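Local coordinates for glycosyltransferase-stabilizing protein Gtf2 (Streptococcus gordonii, PDB 5E9T), which binds the serine-rich adhesin GspB and, in complex with the glycosyltransferase GtfA, attaches its first GlcNAc, as part of the accessory Sec export system, at residues Arg285-Ile290 with Val311-Ala316; Thr302-Leu307 with Tyr330-Leu335; Leu49-Gly54 with Tyr144-Gln149. All coordinates share one frame; numbering follows the deposited sequence.

Contact 1 of 3, residues Arg285-Ile290 with Val311-Ala316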
ATOM      1  N   ARG B 285     -20.126 -49.116  28.489  1.00 70.56           N
ATOM      2  CA  ARG B 285     -18.763 -49.505  28.816  1.00 65.98           C
ATOM      3  C   ARG B 285     -17.961 -48.342  29.398  1.00 75.92           C
ATOM      4  O   ARG B 285     -18.481 -47.268  29.721  1.00 78.11           O
ATOM      5  CB  ARG B 285     -18.049 -50.108  27.616  1.00 56.30           C
ATOM      6  CG  ARG B 285     -18.292 -49.404  26.346  1.00 55.06           C
ATOM      7  CD  ARG B 285     -18.217 -50.391  25.228  1.00 58.24           C
ATOM      8  NE  ARG B 285     -18.642 -49.788  23.982  1.00 60.27           N
ATOM      9  CZ  ARG B 285     -18.061 -50.019  22.816  1.00 62.92           C
ATOM     10  NH1 ARG B 285     -17.015 -50.830  22.742  1.00 64.26           N
ATOM     11  NH2 ARG B 285     -18.522 -49.424  21.730  1.00 66.61           N
ATOM     12  N   LYS B 286     -16.660 -48.569  29.502  1.00 83.30           N
ATOM     13  CA  LYS B 286     -15.794 -47.985  30.507  1.00 85.48           C
ATOM     14  C   LYS B 286     -15.104 -46.708  30.051  1.00 85.48           C
ATOM     15  O   LYS B 286     -14.287 -46.165  30.799  1.00 91.66           O
ATOM     16  CB  LYS B 286     -14.724 -49.017  30.879  1.00 88.09           C
ATOM     17  CG  LYS B 286     -15.161 -50.434  30.705  1.00 90.67           C
ATOM     18  CD  LYS B 286     -14.011 -51.378  30.386  1.00 88.03           C
ATOM     19  CE  LYS B 286     -13.658 -51.393  28.966  1.00 89.86           C
ATOM     20  NZ  LYS B 286     -12.306 -51.927  28.704  1.00 96.12           N
ATOM     21  N   ASP B 287     -15.397 -46.225  28.854  1.00 79.56           N
ATOM     22  CA  ASP B 287     -14.462 -45.371  28.140  1.00 80.50           C
ATOM     23  C   ASP B 287     -15.029 -43.981  27.879  1.00 81.46           C
ATOM     24  O   ASP B 287     -16.214 -43.820  27.566  1.00 80.81           O
ATOM     25  CB  ASP B 287     -14.052 -46.050  26.835  1.00 85.72           C
ATOM     26  CG  ASP B 287     -13.639 -47.504  27.043  1.00 91.95           C
ATOM     27  OD1 ASP B 287     -12.710 -47.746  27.842  1.00 99.12           O
ATOM     28  OD2 ASP B 287     -14.259 -48.409  26.446  1.00 90.53           O
ATOM     29  N   ALA B 288     -14.163 -42.982  28.021  1.00 81.52           N
ATOM     30  CA  ALA B 288     -14.487 -41.587  27.770  1.00 74.11           C
ATOM     31  C   ALA B 288     -13.924 -41.158  26.425  1.00 75.84           C
ATOM     32  O   ALA B 288     -12.897 -41.666  25.971  1.00 80.72           O
ATOM     33  CB  ALA B 288     -13.933 -40.674  28.869  1.00 69.81           C
ATOM     34  N   LEU B 289     -14.637 -40.246  25.771  1.00 70.27           N
ATOM     35  CA  LEU B 289     -14.149 -39.620  24.552  1.00 63.32           C
ATOM     36  C   LEU B 289     -14.435 -38.132  24.624  1.00 66.43           C
ATOM     37  O   LEU B 289     -15.598 -37.733  24.722  1.00 62.88           O
ATOM     38  CB  LEU B 289     -14.797 -40.221  23.309  1.00 56.00           C
ATOM     39  CG  LEU B 289     -14.416 -39.446  22.065  1.00 54.65           C
ATOM     40  CD1 LEU B 289     -12.925 -39.602  21.788  1.00 53.52           C
ATOM     41  CD2 LEU B 289     -15.254 -39.905  20.882  1.00 53.14           C
ATOM     42  N   ILE B 290     -13.380 -37.319  24.585  1.00 72.23           N
ATOM     43  CA  ILE B 290     -13.507 -35.868  24.542  1.00 70.66           C
ATOM     44  C   ILE B 290     -12.729 -35.349  23.346  1.00 67.16           C
ATOM     45  O   ILE B 290     -11.606 -35.794  23.082  1.00 63.79           O
ATOM     46  CB  ILE B 290     -12.996 -35.184  25.829  1.00 67.77           C
ATOM     47  CG1 ILE B 290     -13.270 -36.046  27.064  1.00 71.71           C
ATOM     48  CG2 ILE B 290     -13.614 -33.796  25.962  1.00 66.06           C
ATOM     49  CD1 ILE B 290     -14.730 -36.293  27.348  1.00 74.29           C
ATOM     50  N   VAL B 311     -11.946 -45.215  31.526  1.00 72.37           N
ATOM     51  CA  VAL B 311     -10.932 -44.820  30.553  1.00 68.69           C
ATOM     52  C   VAL B 311     -11.262 -43.431  30.026  1.00 74.95           C
ATOM     53  O   VAL B 311     -12.429 -43.111  29.774  1.00 80.90           O
ATOM     54  CB  VAL B 311     -10.859 -45.839  29.403  1.00 68.53           C
ATOM     55  CG1 VAL B 311      -9.770 -45.449  28.408  1.00 68.13           C
ATOM     56  CG2 VAL B 311     -10.627 -47.241  29.944  1.00 68.87           C
ATOM     57  N   PHE B 312     -10.238 -42.587  29.876  1.00 76.88           N
ATOM     58  CA  PHE B 312     -10.408 -41.214  29.401  1.00 70.35           C
ATOM     59  C   PHE B 312      -9.591 -41.032  28.129  1.00 71.36           C
ATOM     60  O   PHE B 312      -8.356 -41.064  28.170  1.00 75.90           O
ATOM     61  CB  PHE B 312      -9.993 -40.192  30.462  1.00 63.46           C
ATOM     62  CG  PHE B 312     -10.987 -40.033  31.584  1.00 69.21           C
ATOM     63  CD1 PHE B 312     -11.310 -38.786  32.082  1.00 74.28           C
ATOM     64  CD2 PHE B 312     -11.597 -41.129  32.142  1.00 76.62           C
ATOM     65  CE1 PHE B 312     -12.229 -38.654  33.117  1.00 79.33           C
ATOM     66  CE2 PHE B 312     -12.507 -40.995  33.167  1.00 84.94           C
ATOM     67  CZ  PHE B 312     -12.822 -39.759  33.652  1.00 85.31           C
ATOM     68  N   ARG B 313     -10.276 -40.830  27.007  1.00 68.53           N
ATOM     69  CA  ARG B 313      -9.622 -40.581  25.731  1.00 69.87           C
ATOM     70  C   ARG B 313      -9.928 -39.162  25.284  1.00 69.10           C
ATOM     71  O   ARG B 313     -11.096 -38.797  25.116  1.00 68.35           O
ATOM     72  CB  ARG B 313     -10.058 -41.590  24.673  1.00 71.02           C
ATOM     73  CG  ARG B 313     -10.089 -43.000  25.194  1.00 70.41           C
ATOM     74  CD  ARG B 313      -9.676 -43.990  24.138  1.00 71.53           C
ATOM     75  NE  ARG B 313      -9.496 -45.306  24.727  1.00 70.90           N
ATOM     76  CZ  ARG B 313     -10.420 -46.255  24.706  1.00 67.70           C
ATOM     77  NH1 ARG B 313     -11.587 -46.030  24.116  1.00 67.00           N
ATOM     78  NH2 ARG B 313     -10.179 -47.428  25.271  1.00 64.88           N
ATOM     79  N   ILE B 314      -8.881 -38.368  25.101  1.00 64.22           N
ATOM     80  CA  ILE B 314      -9.005 -36.990  24.656  1.00 57.20           C
ATOM     81  C   ILE B 314      -8.221 -36.837  23.367  1.00 55.24           C
ATOM     82  O   ILE B 314      -7.088 -37.319  23.253  1.00 55.40           O
ATOM     83  CB  ILE B 314      -8.511 -36.005  25.729  1.00 52.71           C
ATOM     84  CG1 ILE B 314      -9.302 -36.231  27.004  1.00 54.63           C
ATOM     85  CG2 ILE B 314      -8.603 -34.564  25.246  1.00 59.96           C
ATOM     86  CD1 ILE B 314      -9.340 -35.061  27.882  1.00 58.06           C
ATOM     87  N   ALA B 315      -8.826 -36.166  22.395  1.00 53.28           N
ATOM     88  CA  ALA B 315      -8.241 -36.067  21.076  1.00 58.91           C
ATOM     89  C   ALA B 315      -8.321 -34.641  20.561  1.00 65.23           C
ATOM     90  O   ALA B 315      -9.137 -33.826  21.004  1.00 68.17           O
ATOM     91  CB  ALA B 315      -8.913 -37.026  20.088  1.00 55.04           C
ATOM     92  N   ALA B 316      -7.417 -34.357  19.634  1.00 61.20           N
ATOM     93  CA  ALA B 316      -7.397 -33.137  18.851  1.00 62.48           C
ATOM     94  C   ALA B 316      -6.620 -33.461  17.591  1.00 63.18           C
ATOM     95  O   ALA B 316      -5.831 -34.411  17.565  1.00 63.33           O
ATOM     96  CB  ALA B 316      -6.740 -31.979  19.609  1.00 67.84           C
TER
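Asp287-Ile290 and Val311-Ile314 pair in register as neighbouring parallel strands, the two strands of a beta-alpha-beta unit whose helix, 300-306, packs against one face of the sheet. The bonding alternates as a parallel ladder requires: Ala288 and Ile290 donate to Val311 and Arg313, while Lys286, Ala288 and Ile290 accept from Val311, Arg313 and Ala315. One of these, Ile290 N to Arg313 O, measures 2.8 Å.

Ala288, Ile290, Phe312 and Ile314 lie on the face next to helix 300-306, where Phe312 and Ile314 meet Leu300; apolar side chains suit this buried layer. Ala288 CB sits over one face of the Phe312 ring, 4.0 Å from CD2; a small methyl suits so broad a neighbour. Ile290 and Ile314 lie side by side, their CG1 atoms 4.0 Å apart.

On the other face Leu289 packs on helix 341-350. Asp287, at the start of its strand, and Arg313, two residues into the next, point the same way. Arg313 CG stands beside its backbone N (chi1 -44°), and NH1 bonds weakly to Glu350 O. The Asp287-Arg313 salt bridge is long and rests on charge alone: the planes are 29° apart, and OD1 is 3.6 Å from NH2, well out of the guanidinium plane.

Contact 2 of 3, residues Thr302-Leu307 with Tyr330-Leu335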
ATOM      1  N   THR B 302      -9.880 -33.225  38.396  1.00100.78           N
ATOM      2  CA  THR B 302     -10.931 -33.547  39.353  1.00100.29           C
ATOM      3  C   THR B 302     -11.600 -34.887  39.041  1.00104.41           C
ATOM      4  O   THR B 302     -11.575 -35.818  39.856  1.00100.00           O
ATOM      5  CB  THR B 302     -11.947 -32.409  39.343  1.00101.21           C
ATOM      6  OG1 THR B 302     -12.649 -32.428  38.096  1.00109.82           O
ATOM      7  CG2 THR B 302     -11.212 -31.081  39.459  1.00 98.33           C
ATOM      8  N   LEU B 303     -12.219 -34.992  37.860  1.00108.12           N
ATOM      9  CA  LEU B 303     -13.037 -36.158  37.525  1.00101.02           C
ATOM     10  C   LEU B 303     -12.213 -37.431  37.367  1.00100.14           C
ATOM     11  O   LEU B 303     -12.721 -38.528  37.625  1.00103.37           O
ATOM     12  CB  LEU B 303     -13.810 -35.903  36.231  1.00 95.93           C
ATOM     13  CG  LEU B 303     -14.753 -34.712  36.165  1.00 93.80           C
ATOM     14  CD1 LEU B 303     -15.596 -34.775  34.895  1.00 88.23           C
ATOM     15  CD2 LEU B 303     -15.622 -34.637  37.413  1.00 98.52           C
ATOM     16  N   VAL B 304     -10.964 -37.312  36.926  1.00 99.61           N
ATOM     17  CA  VAL B 304     -10.216 -38.484  36.487  1.00102.42           C
ATOM     18  C   VAL B 304      -9.659 -39.259  37.680  1.00102.24           C
ATOM     19  O   VAL B 304      -9.703 -40.492  37.706  1.00 99.51           O
ATOM     20  CB  VAL B 304      -9.118 -38.041  35.500  1.00102.23           C
ATOM     21  CG1 VAL B 304      -8.195 -37.050  36.143  1.00102.51           C
ATOM     22  CG2 VAL B 304      -8.352 -39.217  34.948  1.00100.48           C
ATOM     23  N   GLN B 305      -9.147 -38.557  38.693  1.00105.32           N
ATOM     24  CA  GLN B 305      -8.695 -39.236  39.903  1.00109.66           C
ATOM     25  C   GLN B 305      -9.858 -39.834  40.683  1.00111.85           C
ATOM     26  O   GLN B 305      -9.682 -40.838  41.384  1.00111.57           O
ATOM     27  CB  GLN B 305      -7.923 -38.265  40.801  1.00111.48           C
ATOM     28  CG  GLN B 305      -8.811 -37.679  41.898  1.00114.27           C
ATOM     29  CD  GLN B 305      -8.075 -37.037  43.050  1.00112.03           C
ATOM     30  OE1 GLN B 305      -7.716 -35.858  42.998  1.00107.08           O
ATOM     31  NE2 GLN B 305      -7.886 -37.794  44.124  1.00112.79           N
ATOM     32  N   SER B 306     -11.044 -39.225  40.588  1.00109.28           N
ATOM     33  CA  SER B 306     -12.147 -39.629  41.448  1.00100.88           C
ATOM     34  C   SER B 306     -12.836 -40.870  40.912  1.00 96.60           C
ATOM     35  O   SER B 306     -13.401 -41.651  41.692  1.00 94.31           O
ATOM     36  CB  SER B 306     -13.132 -38.473  41.604  1.00 99.63           C
ATOM     37  OG  SER B 306     -13.550 -37.996  40.338  1.00 98.97           O
ATOM     38  N   LEU B 307     -12.798 -41.070  39.593  1.00 97.58           N
ATOM     39  CA  LEU B 307     -13.270 -42.297  38.963  1.00 94.96           C
ATOM     40  C   LEU B 307     -12.135 -42.914  38.156  1.00 92.65           C
ATOM     41  O   LEU B 307     -12.102 -42.809  36.919  1.00 87.77           O
ATOM     42  CB  LEU B 307     -14.472 -42.056  38.067  1.00 93.32           C
ATOM     43  CG  LEU B 307     -15.583 -41.216  38.635  1.00 92.05           C
ATOM     44  CD1 LEU B 307     -16.266 -40.724  37.401  1.00 87.54           C
ATOM     45  CD2 LEU B 307     -16.491 -42.059  39.522  1.00 94.69           C
ATOM     46  N   TYR B 330      -1.212 -40.238  34.479  1.00 88.64           N
ATOM     47  CA  TYR B 330      -2.084 -41.339  34.856  1.00 88.71           C
ATOM     48  C   TYR B 330      -2.042 -42.422  33.789  1.00 94.01           C
ATOM     49  O   TYR B 330      -2.056 -42.134  32.589  1.00 92.92           O
ATOM     50  CB  TYR B 330      -3.531 -40.869  35.023  1.00 83.92           C
ATOM     51  CG  TYR B 330      -3.753 -39.676  35.927  1.00 85.57           C
ATOM     52  CD1 TYR B 330      -2.758 -39.205  36.776  1.00 87.75           C
ATOM     53  CD2 TYR B 330      -4.972 -39.024  35.934  1.00 87.58           C
ATOM     54  CE1 TYR B 330      -2.978 -38.110  37.595  1.00 89.77           C
ATOM     55  CE2 TYR B 330      -5.193 -37.943  36.747  1.00 89.39           C
ATOM     56  CZ  TYR B 330      -4.205 -37.486  37.574  1.00 89.26           C
ATOM     57  OH  TYR B 330      -4.459 -36.398  38.377  1.00 86.93           O
ATOM     58  N   LYS B 331      -1.992 -43.677  34.229  1.00 96.69           N
ATOM     59  CA  LYS B 331      -2.344 -44.762  33.323  1.00 91.72           C
ATOM     60  C   LYS B 331      -3.843 -44.809  33.059  1.00 83.11           C
ATOM     61  O   LYS B 331      -4.299 -45.622  32.249  1.00 81.52           O
ATOM     62  CB  LYS B 331      -1.860 -46.101  33.885  1.00 91.55           C
ATOM     63  CG  LYS B 331      -2.724 -46.686  34.991  1.00 91.31           C
ATOM     64  CD  LYS B 331      -2.193 -48.051  35.413  1.00 93.44           C
ATOM     65  CE  LYS B 331      -3.110 -48.735  36.417  1.00 90.56           C
ATOM     66  NZ  LYS B 331      -4.397 -49.156  35.798  1.00 85.74           N
ATOM     67  N   ASN B 332      -4.601 -43.956  33.748  1.00 80.24           N
ATOM     68  CA  ASN B 332      -6.049 -43.879  33.657  1.00 77.62           C
ATOM     69  C   ASN B 332      -6.503 -43.136  32.409  1.00 81.64           C
ATOM     70  O   ASN B 332      -7.657 -43.281  31.996  1.00 87.52           O
ATOM     71  CB  ASN B 332      -6.553 -43.218  34.947  1.00 77.62           C
ATOM     72  CG  ASN B 332      -8.026 -42.864  34.931  1.00 79.03           C
ATOM     73  OD1 ASN B 332      -8.463 -42.045  35.735  1.00 80.21           O
ATOM     74  ND2 ASN B 332      -8.799 -43.475  34.044  1.00 82.01           N
ATOM     75  N   VAL B 333      -5.619 -42.367  31.799  1.00 81.35           N
ATOM     76  CA  VAL B 333      -5.948 -41.528  30.656  1.00 77.32           C
ATOM     77  C   VAL B 333      -5.242 -42.078  29.421  1.00 73.78           C
ATOM     78  O   VAL B 333      -4.128 -42.604  29.505  1.00 71.30           O
ATOM     79  CB  VAL B 333      -5.558 -40.063  30.949  1.00 71.85           C
ATOM     80  CG1 VAL B 333      -5.406 -39.270  29.681  1.00 67.75           C
ATOM     81  CG2 VAL B 333      -6.596 -39.421  31.879  1.00 71.66           C
ATOM     82  N   VAL B 334      -5.919 -41.997  28.273  1.00 69.67           N
ATOM     83  CA  VAL B 334      -5.323 -42.237  26.959  1.00 64.76           C
ATOM     84  C   VAL B 334      -5.554 -40.995  26.103  1.00 72.26           C
ATOM     85  O   VAL B 334      -6.690 -40.520  25.991  1.00 79.54           O
ATOM     86  CB  VAL B 334      -5.918 -43.476  26.260  1.00 58.22           C
ATOM     87  CG1 VAL B 334      -5.044 -43.902  25.071  1.00 52.79           C
ATOM     88  CG2 VAL B 334      -6.119 -44.624  27.235  1.00 63.37           C
ATOM     89  N   LEU B 335      -4.490 -40.481  25.482  1.00 68.62           N
ATOM     90  CA  LEU B 335      -4.559 -39.231  24.727  1.00 60.88           C
ATOM     91  C   LEU B 335      -4.141 -39.414  23.274  1.00 61.65           C
ATOM     92  O   LEU B 335      -3.114 -40.036  22.981  1.00 58.30           O
ATOM     93  CB  LEU B 335      -3.706 -38.137  25.383  1.00 54.94           C
ATOM     94  CG  LEU B 335      -4.195 -37.793  26.781  1.00 59.01           C
ATOM     95  CD1 LEU B 335      -3.471 -36.580  27.359  1.00 59.69           C
ATOM     96  CD2 LEU B 335      -5.705 -37.568  26.740  1.00 63.39           C
TER
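The Tyr330 ring meets Val304 at its edge: the methyl CG1 comes up near the ring plane beside CE2, while the other methyl, CG2, lies 3.5 Å from Tyr330 CD2. The approach of CG1 is closer than carbon atoms can sit, so its exact distance is doubtful. Tyr330 spans to the helix, where its hydroxyl OH is hydrogen-bonded to Asp301 OD2. A tyrosine suits this place because its hydrocarbon edge can border the valine while its hydroxyl is tied to Asp301 of the same helix.

The second flat group, the Asn332 amide, slides past Val304 in the opposite direction. Its CG is anti to the backbone N (chi1 171°), which places the amide beside Val304. There OD1 faces Val304 O, but both are acceptors and do not bond; their separation is too uncertain at this resolution to carry meaning. The amide is anchored instead through ND2, which donates to Leu310 O just ahead of the central strand.

Val304 is thus the helix residue that carries the contact. Because it branches at CB, CG1 meets the ring edge, while CG2 is shared between the ring and Val333 CG2, 3.5 Å away, where the strand begins. Phe312 of the neighbouring strand touches both valines, so that a small apolar cluster joins helix and sheet. Val334, one residue further on, packs on Asn447 of the Gtf1 chain.

Helix 300-306, the connection between strands 287-291 and 311-315, here reaches beyond its own two strands to the third, 333-336: a layered packing of helix on parallel sheet consistent with a Rossmann-like alpha/beta domain.

Contact 3 of 3, residues Leu49-Gly54 with Tyr144-Gln149; sequences LGDEEG and YSTDGQ
Leu49 and Thr146 join the loop that follows helix 44-47 to the turn of the beta-hairpin made by strands 138-144 and 150-155. One backbone bond spans the contact: Thr146 N donates to Leu49 O at 3.0 Å, and the N-H is considerably bent (133° at the hydrogen). The same carbonyl oxygen receives a CA-H...O contact from Ser145 CA at 3.3 Å. Next to this bond the Leu49 side chain runs alongside the Tyr144 carbonyl, CD2 being its atom nearest Tyr144 O; an apolar residue suits this buried place, where it also packs on Phe127 and Arg151.

Thr146 meets the loop through its methyl CG2, which is 3.7 Å from Gly50 C and beside the carboxylate of Asp51. Glycine suits position 50, where the chain leaves the helix with a positive phi of 94°.

Further out, beyond the two segments, Arg125 gathers the pieces. This arginine forms a salt bridge with Asp51 OD1 and donates to Tyr144 O and weakly to Ser145 O, so that one guanidinium ties the loop to the hairpin. Gly148 in the turn makes backbone hydrogen bonds with the Gtf1 chain.

Several internal bonds define the turn. Ser145 to Gly148 is a type I turn, closed by Gly148 N to Ser145 O at 3.0 Å. Ser145 also forms an ST turn: placed between its backbone N and carbonyl carbon (chi1 73°), OG accepts from Asp147 N at 3.1 Å and from Gln149 N at 3.3 Å.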
ATOM      1  N   LEU B  49     -26.645 -22.955 -13.403  1.00 34.08           N
ATOM      2  CA  LEU B  49     -25.267 -22.560 -13.663  1.00 34.07           C
ATOM      3  C   LEU B  49     -24.477 -23.589 -14.464  1.00 39.92           C
ATOM      4  O   LEU B  49     -23.410 -23.254 -14.990  1.00 41.96           O
ATOM      5  CB  LEU B  49     -24.568 -22.261 -12.338  1.00 26.66           C
ATOM      6  CG  LEU B  49     -25.327 -21.201 -11.538  1.00 23.03           C
ATOM      7  CD1 LEU B  49     -24.665 -20.930 -10.197  1.00 23.26           C
ATOM      8  CD2 LEU B  49     -25.453 -19.919 -12.353  1.00 22.48           C
ATOM      9  N   GLY B  50     -24.964 -24.820 -14.579  1.00 40.69           N
ATOM     10  CA  GLY B  50     -24.300 -25.814 -15.396  1.00 40.38           C
ATOM     11  C   GLY B  50     -23.340 -26.726 -14.669  1.00 43.16           C
ATOM     12  O   GLY B  50     -22.633 -27.500 -15.325  1.00 39.71           O
ATOM     13  N   ASP B  51     -23.284 -26.658 -13.341  1.00 45.97           N
ATOM     14  CA  ASP B  51     -22.427 -27.559 -12.584  1.00 48.90           C
ATOM     15  C   ASP B  51     -22.896 -29.001 -12.749  1.00 52.53           C
ATOM     16  O   ASP B  51     -24.092 -29.280 -12.868  1.00 54.37           O
ATOM     17  CB  ASP B  51     -22.422 -27.176 -11.105  1.00 51.94           C
ATOM     18  CG  ASP B  51     -21.755 -25.838 -10.849  1.00 51.71           C
ATOM     19  OD1 ASP B  51     -20.660 -25.601 -11.401  1.00 50.59           O
ATOM     20  OD2 ASP B  51     -22.328 -25.022 -10.094  1.00 53.59           O
ATOM     21  N   GLU B  52     -21.931 -29.919 -12.763  1.00 60.30           N
ATOM     22  CA  GLU B  52     -22.221 -31.344 -12.867  1.00 64.29           C
ATOM     23  C   GLU B  52     -22.708 -31.870 -11.521  1.00 60.82           C
ATOM     24  O   GLU B  52     -22.070 -31.647 -10.489  1.00 56.41           O
ATOM     25  CB  GLU B  52     -20.977 -32.103 -13.325  1.00 72.70           C
ATOM     26  CG  GLU B  52     -21.179 -33.588 -13.538  1.00 95.06           C
ATOM     27  CD  GLU B  52     -19.852 -34.333 -13.603  1.00108.77           C
ATOM     28  OE1 GLU B  52     -18.843 -33.780 -13.140  1.00110.03           O
ATOM     29  OE2 GLU B  52     -19.817 -35.458 -14.118  1.00112.00           O
ATOM     30  N   GLU B  53     -23.845 -32.558 -11.531  1.00 63.06           N
ATOM     31  CA  GLU B  53     -24.460 -33.011 -10.292  1.00 64.57           C
ATOM     32  C   GLU B  53     -23.720 -34.215  -9.722  1.00 60.15           C
ATOM     33  O   GLU B  53     -23.129 -35.016 -10.452  1.00 56.00           O
ATOM     34  CB  GLU B  53     -25.931 -33.367 -10.515  1.00 73.77           C
ATOM     35  CG  GLU B  53     -26.728 -32.293 -11.242  1.00 81.55           C
ATOM     36  CD  GLU B  53     -28.229 -32.458 -11.074  1.00 81.50           C
ATOM     37  OE1 GLU B  53     -28.675 -33.563 -10.699  1.00 81.93           O
ATOM     38  OE2 GLU B  53     -28.963 -31.478 -11.318  1.00 78.93           O
ATOM     39  N   GLY B  54     -23.761 -34.332  -8.399  1.00 62.03           N
ATOM     40  CA  GLY B  54     -23.159 -35.470  -7.731  1.00 61.17           C
ATOM     41  C   GLY B  54     -21.648 -35.474  -7.722  1.00 58.23           C
ATOM     42  O   GLY B  54     -21.043 -36.548  -7.662  1.00 63.61           O
ATOM     43  N   TYR B 144     -22.487 -17.021 -11.891  1.00 20.19           N
ATOM     44  CA  TYR B 144     -21.899 -17.277 -13.197  1.00 20.93           C
ATOM     45  C   TYR B 144     -22.173 -18.703 -13.646  1.00 23.10           C
ATOM     46  O   TYR B 144     -22.275 -19.622 -12.828  1.00 19.30           O
ATOM     47  CB  TYR B 144     -20.383 -17.056 -13.184  1.00 22.11           C
ATOM     48  CG  TYR B 144     -19.943 -15.720 -12.642  1.00 27.70           C
ATOM     49  CD1 TYR B 144     -19.686 -15.553 -11.289  1.00 30.22           C
ATOM     50  CD2 TYR B 144     -19.774 -14.631 -13.484  1.00 29.16           C
ATOM     51  CE1 TYR B 144     -19.277 -14.335 -10.786  1.00 34.06           C
ATOM     52  CE2 TYR B 144     -19.367 -13.408 -12.990  1.00 31.37           C
ATOM     53  CZ  TYR B 144     -19.119 -13.265 -11.641  1.00 36.41           C
ATOM     54  OH  TYR B 144     -18.710 -12.048 -11.148  1.00 47.85           O
ATOM     55  N   SER B 145     -22.272 -18.883 -14.960  1.00 23.05           N
ATOM     56  CA  SER B 145     -22.303 -20.228 -15.504  1.00 20.73           C
ATOM     57  C   SER B 145     -20.912 -20.843 -15.390  1.00 27.21           C
ATOM     58  O   SER B 145     -19.946 -20.197 -14.982  1.00 39.77           O
ATOM     59  CB  SER B 145     -22.777 -20.209 -16.957  1.00 25.92           C
ATOM     60  OG  SER B 145     -21.776 -19.693 -17.821  1.00 30.68           O
ATOM     61  N   THR B 146     -20.798 -22.111 -15.776  1.00 34.27           N
ATOM     62  CA  THR B 146     -19.479 -22.726 -15.793  1.00 35.38           C
ATOM     63  C   THR B 146     -18.614 -22.186 -16.922  1.00 31.19           C
ATOM     64  O   THR B 146     -17.415 -22.485 -16.963  1.00 33.63           O
ATOM     65  CB  THR B 146     -19.608 -24.245 -15.889  1.00 36.79           C
ATOM     66  OG1 THR B 146     -20.480 -24.585 -16.971  1.00 38.56           O
ATOM     67  CG2 THR B 146     -20.177 -24.803 -14.589  1.00 36.07           C
ATOM     68  N   ASP B 147     -19.195 -21.406 -17.830  1.00 30.57           N
ATOM     69  CA  ASP B 147     -18.461 -20.699 -18.867  1.00 41.44           C
ATOM     70  C   ASP B 147     -18.145 -19.261 -18.486  1.00 38.10           C
ATOM     71  O   ASP B 147     -17.560 -18.534 -19.294  1.00 36.51           O
ATOM     72  CB  ASP B 147     -19.253 -20.725 -20.176  1.00 55.47           C
ATOM     73  CG  ASP B 147     -19.590 -22.131 -20.616  1.00 69.35           C
ATOM     74  OD1 ASP B 147     -18.665 -22.968 -20.680  1.00 74.15           O
ATOM     75  OD2 ASP B 147     -20.781 -22.406 -20.879  1.00 79.05           O
ATOM     76  N   GLY B 148     -18.524 -18.832 -17.283  1.00 40.42           N
ATOM     77  CA  GLY B 148     -18.219 -17.488 -16.832  1.00 40.24           C
ATOM     78  C   GLY B 148     -19.148 -16.406 -17.332  1.00 41.34           C
ATOM     79  O   GLY B 148     -18.717 -15.262 -17.509  1.00 47.55           O
ATOM     80  N   GLN B 149     -20.419 -16.723 -17.545  1.00 35.57           N
ATOM     81  CA  GLN B 149     -21.392 -15.781 -18.075  1.00 28.61           C
ATOM     82  C   GLN B 149     -22.384 -15.412 -16.983  1.00 34.25           C
ATOM     83  O   GLN B 149     -22.637 -16.199 -16.067  1.00 37.35           O
ATOM     84  CB  GLN B 149     -22.130 -16.378 -19.271  1.00 23.77           C
ATOM     85  CG  GLN B 149     -21.248 -17.251 -20.140  1.00 30.68           C
ATOM     86  CD  GLN B 149     -21.573 -17.125 -21.610  1.00 38.38           C
ATOM     87  OE1 GLN B 149     -22.428 -16.331 -22.005  1.00 45.79           O
ATOM     88  NE2 GLN B 149     -20.889 -17.908 -22.434  1.00 38.74           N
TER

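In the fold
From the N terminus, contact 3 comes first: it joins residues 49-54, just beyond helix 44-47, to the turn at 144-149, closing a loop that holds most of the long antiparallel sheet, from strand 71-74 to 138-144. Contacts 1 and 2 open only after it has closed, in the alpha/beta domain. Their segments alternate along the chain, so the loops cross: contact 1 runs from 285-290 to 311-316, and contact 2 from 302-307 to 330-335. With centres 10 Å apart they share one three-stranded parallel sheet, Phe312 and Val334 linking the adjacent strands. Contact 3 lies about 45 Å from contact 1, centre to centre, and touches neither.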